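Leucine-rich repeat protein (Bacteroides thetaiotaomicron, PDB 4ECN) is of unknown function but, as an extracellular protein built largely of leucine-rich repeats, probably binds other proteins. Local coordinates at residues Y12-L17 with G72-K77; Q551-G556 with G576-V581; L600-N605 with E612-F617. One frame throughout, in Å; residues are numbered along the deposited sequence.

Contact 1 comes first along the chain, in a beta sheet of the N-terminal DUF4458 region; contacts 2 and 3 follow, in that order, in the leucine-rich repeat part. The centres of contacts 1 and 2 lie about 72 Å apart and those of contacts 1 and 3 about 82 Å, the latter on opposite sides of the chain's centre, so the first contact belongs to a separate end of an elongated molecule. Contacts 2 and 3 are only about 10 Å apart between centres. Strands 577-579 and 596-601 are neighbours in one sheet, and Asn-605 ND2 lies 2.8 Å from Cys-580 O, a probable hydrogen bond linking successive turns of the solenoid.

Contact 1: Y12-L17 with G72-K77; sequences YVQFKL and GLRSDK
Phe-15 O takes the N-H of Ser-75, with Ser-75 N 2.8 Å from Phe-15 O and an angle of 164° at the hydrogen; the donor lies in the carbonyl plane. The CA-H of Arg-74 leans on the same oxygen. Further along, Leu-17 N gives a nearly straight bond of 3.1 Å to Leu-73 O, and between these two bonds sits the non-hydrogen-bonded pair Lys-16 and Arg-74.

Ser-75 meets Phe-15 on the buried side. Its CB comes within 3.8 Å of Phe-15 CB and reaches the ring at its edge, in plane, while Val-13 CG1 covers one ring face. With OG anti to the backbone N (chi1 170°), the hydroxyl runs back to its own chain and donates to Asp-76 O at 3.1 Å, on a lone pair in the carbonyl plane. With an alanine at Ser-75 the hydroxyl is gone, and Asp-76 O would probably be left without that donor and the edge of Phe-15 with one contact fewer. On the same side, Leu-17 CD1 packs 3.7 Å from Leu-73 CB.

The outer side is more polar. Gln-14 NE2 passes 3.8 Å from Arg-74 CD, the amide and guanidinium turned 38° apart, but that amide nitrogen is hydrogen-bonded to Glu-120. At the Tyr-12 end of the pair, the extended Lys-77 slants across Tyr-12, its CD 3.8 Å from Tyr-12 CD1, and brings NZ over the ring face, 4.5 Å from the centroid, a cation-pi contact. Strands 54-63 and 118-124 continue the sheet beyond these two, and Phe-15 reaches Leu-111 and Leu-123. This antiparallel pairing, with one apolar and one more polar face, is consistent with the beta-sandwich fold of the transthyretin clan.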
loop_
_atom_site.group_PDB
_atom_site.type_symbol
_atom_site.label_atom_id
_atom_site.label_comp_id
_atom_site.label_asym_id
_atom_site.label_seq_id
_atom_site.Cartn_x
_atom_site.Cartn_y
_atom_site.Cartn_z
ATOM N N TYR A 12 53.369 19.033 0.014
ATOM C CA TYR A 12 53.203 20.428 -0.397
ATOM C C TYR A 12 51.867 20.667 -1.074
ATOM O O TYR A 12 51.290 19.761 -1.669
ATOM C CB TYR A 12 54.339 20.877 -1.332
ATOM C CG TYR A 12 55.693 20.864 -0.658
ATOM C CD1 TYR A 12 56.168 21.983 0.018
ATOM C CD2 TYR A 12 56.488 19.717 -0.664
ATOM C CE1 TYR A 12 57.402 21.963 0.668
ATOM C CE2 TYR A 12 57.703 19.675 0.015
ATOM C CZ TYR A 12 58.159 20.804 0.672
ATOM O OH TYR A 12 59.368 20.775 1.318
ATOM N N VAL A 13 51.365 21.902 -0.931
ATOM C CA VAL A 13 50.106 22.382 -1.505
ATOM C C VAL A 13 50.352 23.739 -2.134
ATOM O O VAL A 13 51.176 24.522 -1.649
ATOM C CB VAL A 13 48.931 22.450 -0.485
ATOM C CG1 VAL A 13 47.609 22.765 -1.172
ATOM C CG2 VAL A 13 48.800 21.155 0.283
ATOM N N GLN A 14 49.640 23.994 -3.227
ATOM C CA GLN A 14 49.607 25.267 -3.908
ATOM C C GLN A 14 48.195 25.469 -4.345
ATOM O O GLN A 14 47.469 24.490 -4.517
ATOM C CB GLN A 14 50.620 25.380 -5.054
ATOM C CG GLN A 14 50.427 24.441 -6.241
ATOM C CD GLN A 14 51.506 24.664 -7.279
ATOM O OE1 GLN A 14 52.645 25.063 -6.974
ATOM N NE2 GLN A 14 51.174 24.384 -8.533
ATOM N N PHE A 15 47.770 26.726 -4.456
ATOM C CA PHE A 15 46.393 27.024 -4.833
ATOM C C PHE A 15 46.354 27.750 -6.170
ATOM O O PHE A 15 47.246 28.537 -6.493
ATOM C CB PHE A 15 45.687 27.841 -3.737
ATOM C CG PHE A 15 45.643 27.119 -2.409
ATOM C CD1 PHE A 15 44.637 26.203 -2.130
ATOM C CD2 PHE A 15 46.626 27.330 -1.452
ATOM C CE1 PHE A 15 44.619 25.514 -0.916
ATOM C CE2 PHE A 15 46.607 26.639 -0.243
ATOM C CZ PHE A 15 45.604 25.738 0.019
ATOM N N LYS A 16 45.331 27.426 -6.959
ATOM C CA LYS A 16 45.061 27.990 -8.276
ATOM C C LYS A 16 43.657 28.619 -8.227
ATOM O O LYS A 16 42.694 27.896 -7.952
ATOM C CB LYS A 16 45.186 26.874 -9.337
ATOM C CG LYS A 16 45.954 27.248 -10.595
ATOM C CD LYS A 16 45.872 26.106 -11.606
ATOM C CE LYS A 16 46.728 26.277 -12.839
ATOM N NZ LYS A 16 46.585 25.119 -13.764
ATOM N N LEU A 17 43.552 29.968 -8.377
ATOM C CA LEU A 17 42.273 30.699 -8.325
ATOM C C LEU A 17 41.489 30.512 -9.636
ATOM O O LEU A 17 42.024 30.748 -10.721
ATOM C CB LEU A 17 42.488 32.199 -8.032
ATOM C CG LEU A 17 42.763 32.578 -6.562
ATOM C CD1 LEU A 17 43.410 33.934 -6.448
ATOM C CD2 LEU A 17 41.490 32.559 -5.727
ATOM N N GLY A 72 44.188 33.617 -13.129
ATOM C CA GLY A 72 45.603 33.834 -13.402
ATOM C C GLY A 72 46.430 34.186 -12.182
ATOM O O GLY A 72 47.313 35.044 -12.268
ATOM N N LEU A 73 46.140 33.532 -11.033
ATOM C CA LEU A 73 46.858 33.722 -9.762
ATOM C C LEU A 73 47.091 32.363 -9.104
ATOM O O LEU A 73 46.133 31.603 -8.925
ATOM C CB LEU A 73 46.117 34.679 -8.808
ATOM C CG LEU A 73 45.992 36.152 -9.237
ATOM C CD1 LEU A 73 44.820 36.827 -8.551
ATOM C CD2 LEU A 73 47.306 36.926 -9.045
ATOM N N ARG A 74 48.383 32.042 -8.814
ATOM C CA ARG A 74 48.835 30.775 -8.228
ATOM C C ARG A 74 49.624 31.024 -6.939
ATOM O O ARG A 74 50.458 31.918 -6.879
ATOM C CB ARG A 74 49.686 29.983 -9.236
ATOM C CG ARG A 74 50.145 28.600 -8.750
ATOM C CD ARG A 74 51.266 28.011 -9.595
ATOM N NE ARG A 74 52.334 28.983 -9.874
ATOM C CZ ARG A 74 53.344 29.269 -9.053
ATOM N NH1 ARG A 74 53.451 28.656 -7.878
ATOM N NH2 ARG A 74 54.248 30.178 -9.397
ATOM N N SER A 75 49.366 30.202 -5.922
ATOM C CA SER A 75 49.971 30.284 -4.596
ATOM C C SER A 75 51.342 29.598 -4.512
ATOM O O SER A 75 51.581 28.589 -5.187
ATOM C CB SER A 75 49.035 29.633 -3.580
ATOM O OG SER A 75 49.621 29.460 -2.302
ATOM N N ASP A 76 52.212 30.129 -3.617
ATOM C CA ASP A 76 53.515 29.557 -3.263
ATOM C C ASP A 76 53.325 28.174 -2.613
ATOM O O ASP A 76 52.245 27.902 -2.075
ATOM C CB ASP A 76 54.278 30.493 -2.285
ATOM C CG ASP A 76 54.989 31.733 -2.830
ATOM O OD1 ASP A 76 55.540 31.661 -3.952
ATOM O OD2 ASP A 76 55.142 32.712 -2.061
ATOM N N LYS A 77 54.357 27.306 -2.646
ATOM C CA LYS A 77 54.285 25.983 -2.005
ATOM C C LYS A 77 54.064 26.125 -0.502
ATOM O O LYS A 77 54.680 26.983 0.133
ATOM C CB LYS A 77 55.569 25.158 -2.249
ATOM C CG LYS A 77 55.590 24.216 -3.449
ATOM C CD LYS A 77 56.923 23.423 -3.437
ATOM C CE LYS A 77 57.022 22.339 -4.494
ATOM N NZ LYS A 77 58.204 21.453 -4.288
#

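Contact 2: Q551-G556 with G576-V581; sequences QIFYMG and GLLDCV
Leu-577 CD2 sits over one face of the Tyr-554 ring, 3.9 Å from the ring centroid and offset toward the rim, a CH-pi contact. The same methyl lies 3.8 Å from Ile-552 CG2, while its twin, Leu-577 CD1, touches the Tyr-554 hydroxyl end. With CG of Leu-577 anti to the backbone N (chi1 -178°), both methyls lie against side chains of the neighbouring strand. Tyr-554 OH is hydrogen-bonded to the backbone carbonyl Arg-384 O, outside the two segments.

On the other face of the sheet, Phe-553 and Leu-578 run alongside each other in the same direction, with Phe-553 CD2 3.9 Å from Leu-578 CD1. Selenomethionine Met-555 places its CG above a face of the Phe-553 ring, and its SE comes 3.7 Å from Cys-580 SG. Trp-537 of helix 530-542 covers this apolar face, touching Phe-553, Met-555 and Leu-578. Phe-553 with Met-555, and Leu-578 with Cys-580, occupy the inward apolar positions of two successive leucine-rich repeats, followed by Asn-558 and Asn-583; strand 552-554, helix 566-569 and strand 577-579 form a beta-alpha-beta unit.

The two strands run parallel, 6° apart, in register. Phe-553 N binds Leu-577 O, Phe-553 O takes Asp-579 N, and Met-555 N binds Asp-579 O. At the start, Gln-551 O accepts two N-H groups, from Gly-576 N at 2.7 Å and from Leu-577 N at 3.0 Å. At the far end the Asp-579 carboxylate divides its oxygens: OD2 lies at the edge of the Tyr-554 ring and takes a weak bond from Gly-556 N, whereas OD1, approached from above the carboxylate plane, accepts from Val-581 N at 3.2 Å and so closes an Asx turn.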
loop_
_atom_site.group_PDB
_atom_site.type_symbol
_atom_site.label_atom_id
_atom_site.label_comp_id
_atom_site.label_asym_id
_atom_site.label_seq_id
_atom_site.Cartn_x
_atom_site.Cartn_y
_atom_site.Cartn_z
ATOM N N GLN A 551 -9.744 -11.120 15.698
ATOM C CA GLN A 551 -11.002 -10.872 14.998
ATOM C C GLN A 551 -10.823 -10.995 13.477
ATOM O O GLN A 551 -11.706 -11.526 12.787
ATOM C CB GLN A 551 -11.529 -9.466 15.357
ATOM C CG GLN A 551 -11.991 -9.300 16.815
ATOM C CD GLN A 551 -12.320 -7.874 17.192
ATOM O OE1 GLN A 551 -12.687 -7.032 16.361
ATOM N NE2 GLN A 551 -12.177 -7.572 18.473
ATOM N N ILE A 552 -9.678 -10.491 12.957
ATOM C CA ILE A 552 -9.340 -10.511 11.528
ATOM C C ILE A 552 -8.029 -11.233 11.339
ATOM O O ILE A 552 -7.014 -10.856 11.926
ATOM C CB ILE A 552 -9.280 -9.068 10.957
ATOM C CG1 ILE A 552 -10.655 -8.361 11.093
ATOM C CG2 ILE A 552 -8.765 -9.044 9.517
ATOM C CD1 ILE A 552 -10.576 -6.918 11.130
ATOM N N PHE A 553 -8.036 -12.253 10.493
ATOM C CA PHE A 553 -6.817 -12.966 10.201
ATOM C C PHE A 553 -6.672 -13.148 8.663
ATOM O O PHE A 553 -7.451 -13.860 8.034
ATOM C CB PHE A 553 -6.796 -14.295 10.961
ATOM C CG PHE A 553 -5.497 -15.061 10.911
ATOM C CD1 PHE A 553 -4.276 -14.401 10.997
ATOM C CD2 PHE A 553 -5.493 -16.449 10.876
ATOM C CE1 PHE A 553 -3.080 -15.109 10.956
ATOM C CE2 PHE A 553 -4.294 -17.162 10.851
ATOM C CZ PHE A 553 -3.094 -16.489 10.893
ATOM N N TYR A 554 -5.706 -12.425 8.069
ATOM C CA TYR A 554 -5.304 -12.527 6.670
ATOM C C TYR A 554 -4.052 -13.354 6.577
ATOM O O TYR A 554 -3.020 -12.927 7.088
ATOM C CB TYR A 554 -5.047 -11.145 6.047
ATOM C CG TYR A 554 -6.228 -10.222 5.875
ATOM C CD1 TYR A 554 -7.134 -10.407 4.829
ATOM C CD2 TYR A 554 -6.345 -9.062 6.638
ATOM C CE1 TYR A 554 -8.170 -9.501 4.597
ATOM C CE2 TYR A 554 -7.379 -8.148 6.411
ATOM C CZ TYR A 554 -8.298 -8.382 5.399
ATOM O OH TYR A 554 -9.315 -7.497 5.162
HETATM N N MSE A 555 -4.110 -14.532 5.969
HETATM C CA MSE A 555 -2.912 -15.363 5.816
HETATM C C MSE A 555 -2.873 -16.008 4.403
HETATM O O MSE A 555 -2.379 -17.118 4.223
HETATM C CB MSE A 555 -2.807 -16.422 6.917
HETATM C CG MSE A 555 -4.067 -17.241 7.097
HETATM SE SE MSE A 555 -3.622 -18.952 7.846
HETATM C CE MSE A 555 -2.824 -19.781 6.263
ATOM N N GLY A 556 -3.324 -15.259 3.408
ATOM C CA GLY A 556 -3.313 -15.708 2.025
ATOM C C GLY A 556 -1.932 -15.717 1.406
ATOM O O GLY A 556 -1.010 -15.128 1.959
ATOM N N GLY A 576 -13.793 -13.274 13.023
ATOM C CA GLY A 576 -14.812 -12.752 12.119
ATOM C C GLY A 576 -14.401 -12.695 10.665
ATOM O O GLY A 576 -15.267 -12.628 9.792
ATOM N N LEU A 577 -13.081 -12.721 10.374
ATOM C CA LEU A 577 -12.562 -12.726 8.992
ATOM C C LEU A 577 -11.441 -13.717 8.878
ATOM O O LEU A 577 -10.521 -13.689 9.688
ATOM C CB LEU A 577 -12.085 -11.331 8.526
ATOM C CG LEU A 577 -11.558 -11.202 7.091
ATOM C CD1 LEU A 577 -11.802 -9.827 6.560
ATOM C CD2 LEU A 577 -10.076 -11.570 6.980
ATOM N N LEU A 578 -11.483 -14.549 7.838
ATOM C CA LEU A 578 -10.435 -15.517 7.579
ATOM C C LEU A 578 -10.169 -15.605 6.089
ATOM O O LEU A 578 -11.084 -15.899 5.327
ATOM C CB LEU A 578 -10.791 -16.886 8.154
ATOM C CG LEU A 578 -9.782 -17.976 7.913
ATOM C CD1 LEU A 578 -8.529 -17.757 8.750
ATOM C CD2 LEU A 578 -10.381 -19.317 8.219
ATOM N N ASP A 579 -8.912 -15.327 5.689
ATOM C CA ASP A 579 -8.376 -15.372 4.337
ATOM C C ASP A 579 -7.279 -16.428 4.272
ATOM O O ASP A 579 -6.241 -16.252 4.899
ATOM C CB ASP A 579 -7.835 -13.983 3.924
ATOM C CG ASP A 579 -6.742 -13.994 2.858
ATOM O OD1 ASP A 579 -6.911 -14.684 1.851
ATOM O OD2 ASP A 579 -5.730 -13.280 3.029
ATOM N N CYS A 580 -7.502 -17.506 3.510
ATOM C CA CYS A 580 -6.552 -18.587 3.270
ATOM C C CYS A 580 -6.400 -18.828 1.801
ATOM O O CYS A 580 -6.110 -19.952 1.383
ATOM C CB CYS A 580 -6.990 -19.857 3.976
ATOM S SG CYS A 580 -6.540 -19.897 5.711
ATOM N N VAL A 581 -6.578 -17.793 1.003
ATOM C CA VAL A 581 -6.457 -17.950 -0.431
ATOM C C VAL A 581 -5.003 -18.251 -0.777
ATOM O O VAL A 581 -4.092 -17.869 -0.041
ATOM C CB VAL A 581 -6.996 -16.734 -1.208
ATOM C CG1 VAL A 581 -8.382 -16.370 -0.715
ATOM C CG2 VAL A 581 -6.059 -15.539 -1.112
#

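Contact 3: L600-N605 with E612-F617; sequences LKLDYN and EDFCAF
Leu-600 pushes both methyls at one corner of the Phe-614 ring: CD2 is 3.7 Å from Phe-614 CE2, and CD1 lies 3.8 Å from Phe-614 CE2, at the ring edge and in its plane. CG is anti to N in both Leu-600 (chi1 176°) and Phe-614 (chi1 -177°), and the two side chains cross obliquely where they meet between well-separated backbones; Leu-600 CA and Phe-617 CA, the nearest pair, are 9.1 Å from each other. Leu-602 and Phe-614 extend toward each other, Leu-602 CD1 4.1 Å from Phe-614 CE2, on the same corner that Leu-600 touches.

Phe-617 is set differently. Its CG is anti to the carbonyl carbon, beside the backbone N (chi1 -59°), and Phe-617 CE1 meets Leu-600 CD2 at 4.0 Å, the methyl near the ring plane at its edge. Leu-600 CD2 thus touches both phenylalanines, with Cys-615 SG a looser neighbour. No hydrogen bond joins 600-605 to 612-617; Asn-605 ND2 donates to Leu-602 O at 2.8 Å from above the carbonyl plane and also bonds Cys-580 O of the preceding turn, while OD1 takes Val-585 N.

Phe-591 meets Phe-614 edge-to-face, and Leu-624 of strand 623-625 touches Leu-600 and Phe-617, placing this apolar cluster inside the repeat solenoid, between strand 596-601 and the chain leading into strand 616-617.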
loop_
_atom_site.group_PDB
_atom_site.type_symbol
_atom_site.label_atom_id
_atom_site.label_comp_id
_atom_site.label_asym_id
_atom_site.label_seq_id
_atom_site.Cartn_x
_atom_site.Cartn_y
_atom_site.Cartn_z
ATOM N N LEU A 600 -15.191 -15.142 4.848
ATOM C CA LEU A 600 -14.445 -16.387 4.728
ATOM C C LEU A 600 -14.045 -16.531 3.285
ATOM O O LEU A 600 -14.906 -16.506 2.408
ATOM C CB LEU A 600 -15.262 -17.589 5.245
ATOM C CG LEU A 600 -14.655 -18.973 5.105
ATOM C CD1 LEU A 600 -13.394 -19.124 5.943
ATOM C CD2 LEU A 600 -15.684 -20.041 5.423
ATOM N N LYS A 601 -12.728 -16.576 3.040
ATOM C CA LYS A 601 -12.131 -16.698 1.714
ATOM C C LYS A 601 -11.173 -17.888 1.714
ATOM O O LYS A 601 -10.077 -17.806 2.271
ATOM C CB LYS A 601 -11.417 -15.392 1.307
ATOM C CG LYS A 601 -12.289 -14.129 1.212
ATOM C CD LYS A 601 -13.287 -14.135 0.037
ATOM C CE LYS A 601 -14.056 -12.838 0.027
ATOM N NZ LYS A 601 -14.906 -12.702 -1.180
ATOM N N LEU A 602 -11.625 -19.025 1.157
ATOM C CA LEU A 602 -10.818 -20.245 1.114
ATOM C C LEU A 602 -10.408 -20.586 -0.324
ATOM O O LEU A 602 -9.871 -21.665 -0.562
ATOM C CB LEU A 602 -11.602 -21.418 1.743
ATOM C CG LEU A 602 -11.892 -21.346 3.261
ATOM C CD1 LEU A 602 -12.939 -22.348 3.657
ATOM C CD2 LEU A 602 -10.634 -21.538 4.102
ATOM N N ASP A 603 -10.585 -19.629 -1.267
ATOM C CA ASP A 603 -10.292 -19.806 -2.691
ATOM C C ASP A 603 -8.848 -20.205 -2.971
ATOM O O ASP A 603 -7.948 -19.878 -2.205
ATOM C CB ASP A 603 -10.590 -18.530 -3.463
ATOM C CG ASP A 603 -11.910 -17.895 -3.101
ATOM O OD1 ASP A 603 -11.951 -17.161 -2.090
ATOM O OD2 ASP A 603 -12.897 -18.110 -3.840
ATOM N N TYR A 604 -8.638 -20.915 -4.084
ATOM C CA TYR A 604 -7.341 -21.381 -4.576
ATOM C C TYR A 604 -6.583 -22.185 -3.529
ATOM O O TYR A 604 -5.596 -21.715 -2.969
ATOM C CB TYR A 604 -6.470 -20.223 -5.073
ATOM C CG TYR A 604 -7.005 -19.559 -6.325
ATOM C CD1 TYR A 604 -7.901 -18.492 -6.248
ATOM C CD2 TYR A 604 -6.623 -19.999 -7.586
ATOM C CE1 TYR A 604 -8.399 -17.879 -7.398
ATOM C CE2 TYR A 604 -7.120 -19.399 -8.745
ATOM C CZ TYR A 604 -8.006 -18.335 -8.646
ATOM O OH TYR A 604 -8.480 -17.724 -9.786
ATOM N N ASN A 605 -7.035 -23.426 -3.297
ATOM C CA ASN A 605 -6.405 -24.422 -2.420
ATOM C C ASN A 605 -6.678 -25.829 -3.009
ATOM O O ASN A 605 -6.889 -25.951 -4.217
ATOM C CB ASN A 605 -6.899 -24.284 -0.978
ATOM C CG ASN A 605 -6.339 -23.107 -0.227
ATOM O OD1 ASN A 605 -5.182 -23.100 0.182
ATOM N ND2 ASN A 605 -7.183 -22.153 0.102
ATOM N N GLU A 612 -19.091 -30.137 8.298
ATOM C CA GLU A 612 -20.500 -29.686 8.481
ATOM C C GLU A 612 -20.603 -28.670 9.667
ATOM O O GLU A 612 -21.567 -27.891 9.737
ATOM C CB GLU A 612 -21.453 -30.898 8.682
ATOM C CG GLU A 612 -22.921 -30.651 8.302
ATOM C CD GLU A 612 -23.759 -31.810 7.750
ATOM O OE1 GLU A 612 -23.196 -32.688 7.052
ATOM O OE2 GLU A 612 -25.003 -31.772 7.916
ATOM N N ASP A 613 -19.555 -28.634 10.526
ATOM C CA ASP A 613 -19.393 -27.757 11.688
ATOM C C ASP A 613 -18.184 -26.800 11.518
ATOM O O ASP A 613 -17.690 -26.284 12.528
ATOM C CB ASP A 613 -19.210 -28.625 12.961
ATOM C CG ASP A 613 -18.036 -29.621 12.966
ATOM O OD1 ASP A 613 -17.501 -29.923 11.873
ATOM O OD2 ASP A 613 -17.698 -30.146 14.060
ATOM N N PHE A 614 -17.713 -26.550 10.250
ATOM C CA PHE A 614 -16.547 -25.700 9.971
ATOM C C PHE A 614 -16.634 -24.409 10.757
ATOM O O PHE A 614 -15.704 -24.081 11.488
ATOM C CB PHE A 614 -16.364 -25.400 8.471
ATOM C CG PHE A 614 -15.109 -24.592 8.192
ATOM C CD1 PHE A 614 -13.844 -25.160 8.343
ATOM C CD2 PHE A 614 -15.191 -23.254 7.815
ATOM C CE1 PHE A 614 -12.685 -24.400 8.129
ATOM C CE2 PHE A 614 -14.030 -22.499 7.594
ATOM C CZ PHE A 614 -12.786 -23.077 7.750
ATOM N N CYS A 615 -17.768 -23.699 10.619
ATOM C CA CYS A 615 -18.103 -22.470 11.336
ATOM C C CYS A 615 -19.575 -22.131 11.130
ATOM O O CYS A 615 -20.343 -22.875 10.504
ATOM C CB CYS A 615 -17.212 -21.304 10.905
ATOM S SG CYS A 615 -17.599 -20.654 9.257
ATOM N N ALA A 616 -19.938 -20.975 11.690
ATOM C CA ALA A 616 -21.208 -20.278 11.597
ATOM C C ALA A 616 -20.955 -18.930 10.930
ATOM O O ALA A 616 -19.789 -18.566 10.710
ATOM C CB ALA A 616 -21.812 -20.122 12.973
ATOM N N PHE A 617 -22.018 -18.202 10.578
ATOM C CA PHE A 617 -21.869 -16.928 9.895
ATOM C C PHE A 617 -22.718 -15.860 10.556
ATOM O O PHE A 617 -23.710 -16.190 11.214
ATOM C CB PHE A 617 -22.246 -17.082 8.410
ATOM C CG PHE A 617 -21.399 -18.098 7.673
ATOM C CD1 PHE A 617 -20.131 -17.756 7.192
ATOM C CD2 PHE A 617 -21.852 -19.402 7.482
ATOM C CE1 PHE A 617 -19.332 -18.708 6.536
ATOM C CE2 PHE A 617 -21.063 -20.343 6.806
ATOM C CZ PHE A 617 -19.805 -19.995 6.346
#